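Conserved hypothetical protein (Bacteroides thetaiotaomicron, PDB 2FB6) is of unknown function, a small conserved bacterial protein whose single chain folds as a parallel beta sheet flanked by helices. Local coordinates at residues I44-G48 with M100-L104. Residues are numbered along the deposited sequence; the frame is centred on the assembly and turned at random.
Sequences IILWG and MGIPL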
loop_
_atom_site.group_PDB
_atom_site.type_symbol
_atom_site.label_atom_id
_atom_site.label_comp_id
_atom_site.label_asym_id
_atom_site.label_seq_id
_atom_site.Cartn_x
_atom_site.Cartn_y
_atom_site.Cartn_z
ATOM N N ILE A 44 -1.940 -1.608 1.989
ATOM C CA ILE A 44 -0.624 -1.099 1.616
ATOM C C ILE A 44 -0.631 0.408 1.786
ATOM O O ILE A 44 -1.542 1.074 1.307
ATOM C CB ILE A 44 -0.249 -1.480 0.158
ATOM C CG1 ILE A 44 -0.230 -3.024 -0.002
ATOM C CG2 ILE A 44 1.119 -0.837 -0.212
ATOM C CD1 ILE A 44 0.075 -3.512 -1.380
ATOM N N ILE A 45 0.374 0.920 2.490
ATOM C CA ILE A 45 0.521 2.358 2.729
ATOM C C ILE A 45 1.669 2.868 1.856
ATOM O O ILE A 45 2.802 2.427 2.002
ATOM C CB ILE A 45 0.859 2.660 4.204
ATOM C CG1 ILE A 45 -0.174 2.038 5.159
ATOM C CG2 ILE A 45 0.996 4.174 4.400
ATOM C CD1 ILE A 45 0.340 1.982 6.593
ATOM N N LEU A 46 1.353 3.787 0.951
ATOM C CA LEU A 46 2.360 4.433 0.113
ATOM C C LEU A 46 2.846 5.699 0.793
ATOM O O LEU A 46 2.089 6.652 0.954
ATOM C CB LEU A 46 1.761 4.800 -1.241
ATOM C CG LEU A 46 1.571 3.661 -2.227
ATOM C CD1 LEU A 46 0.804 4.136 -3.437
ATOM C CD2 LEU A 46 2.929 3.145 -2.646
ATOM N N TRP A 47 4.116 5.731 1.191
ATOM C CA TRP A 47 4.602 6.872 1.960
ATOM C C TRP A 47 6.110 6.928 1.811
ATOM O O TRP A 47 6.797 6.004 2.233
ATOM C CB TRP A 47 4.224 6.663 3.434
ATOM C CG TRP A 47 4.360 7.870 4.316
ATOM C CD1 TRP A 47 5.076 9.006 4.072
ATOM C CD2 TRP A 47 3.788 8.024 5.612
ATOM N NE1 TRP A 47 4.975 9.868 5.141
ATOM C CE2 TRP A 47 4.176 9.290 6.093
ATOM C CE3 TRP A 47 2.954 7.223 6.408
ATOM C CZ2 TRP A 47 3.785 9.767 7.352
ATOM C CZ3 TRP A 47 2.556 7.708 7.657
ATOM C CH2 TRP A 47 2.964 8.956 8.106
ATOM N N GLY A 48 6.619 8.023 1.244
ATOM C CA GLY A 48 8.066 8.166 1.006
ATOM C C GLY A 48 8.401 8.132 -0.470
ATOM O O GLY A 48 7.596 8.554 -1.291
HETATM N N MSE A 100 -1.975 10.578 6.860
HETATM C CA MSE A 100 -1.645 9.215 7.300
HETATM C C MSE A 100 -1.101 9.094 8.718
HETATM O O MSE A 100 -0.854 7.979 9.180
HETATM C CB MSE A 100 -0.649 8.571 6.317
HETATM C CG MSE A 100 -1.287 7.961 5.101
HETATM SE SE MSE A 100 -2.547 6.548 5.562
HETATM C CE MSE A 100 -1.502 5.412 6.688
ATOM N N GLY A 101 -0.927 10.217 9.411
ATOM C CA GLY A 101 -0.321 10.178 10.744
ATOM C C GLY A 101 -1.134 9.405 11.764
ATOM O O GLY A 101 -0.611 8.522 12.477
ATOM N N ILE A 102 -2.427 9.719 11.826
ATOM C CA ILE A 102 -3.313 9.020 12.757
ATOM C C ILE A 102 -3.477 7.546 12.369
ATOM O O ILE A 102 -3.315 6.682 13.220
ATOM C CB ILE A 102 -4.686 9.751 12.898
ATOM C CG1 ILE A 102 -4.491 11.107 13.568
ATOM C CG2 ILE A 102 -5.709 8.887 13.664
ATOM C CD1 ILE A 102 -3.837 11.027 14.908
ATOM N N PRO A 103 -3.819 7.257 11.101
ATOM C CA PRO A 103 -3.910 5.847 10.723
ATOM C C PRO A 103 -2.669 5.013 11.058
ATOM O O PRO A 103 -2.800 3.926 11.642
ATOM C CB PRO A 103 -4.180 5.906 9.213
ATOM C CG PRO A 103 -4.924 7.195 9.037
ATOM C CD PRO A 103 -4.265 8.144 10.002
ATOM N N LEU A 104 -1.474 5.481 10.697
ATOM C CA LEU A 104 -0.283 4.684 10.993
ATOM C C LEU A 104 -0.120 4.473 12.489
ATOM O O LEU A 104 0.208 3.371 12.937
ATOM C CB LEU A 104 0.977 5.298 10.392
ATOM C CG LEU A 104 2.267 4.511 10.673
ATOM C CD1 LEU A 104 2.215 3.029 10.221
ATOM C CD2 LEU A 104 3.443 5.204 10.020
#
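Ile-45, near the end of strand 41-46, and Trp-47, just beyond it, together form a shallow groove facing helix 101-109, and Met-100, a selenomethionine, lies in it, its CE against the one and its CB against the other. Its chain bends at chi2 (-60°) and again at chi3 (-53°), a curl that delivers methyl CE to the branched side of Ile-45. There CE lies 3.6 Å from Ile-45 CG2, with CG1 and CD1 slightly farther; one methyl thus rests against three carbons of a single isoleucine. The root of the same side chain serves the indole: Met-100 CB lies 3.6 Å from Trp-47 CZ3. That corner of the six-membered ring is a shared bump, for Leu-104 CD2, one helical turn on, also stands 3.6 Å from CZ3. The Leu-104 N to Met-100 O hydrogen bond, 3.0 Å, closes this first turn of the helix. More distantly, Leu-104 CD1 meets Ile-45 CD1. Were Trp-47 cut back to an alanine, Met-100 CB and Leu-104 CD2 would probably lose their common partner, and a gap would be likely to open at the partly exposed side. The case illustrates how a helix is packed on a parallel alpha/beta sheet: with no hydrogen bond linking the two segments, their fit rests on apolar contact and complementary shape.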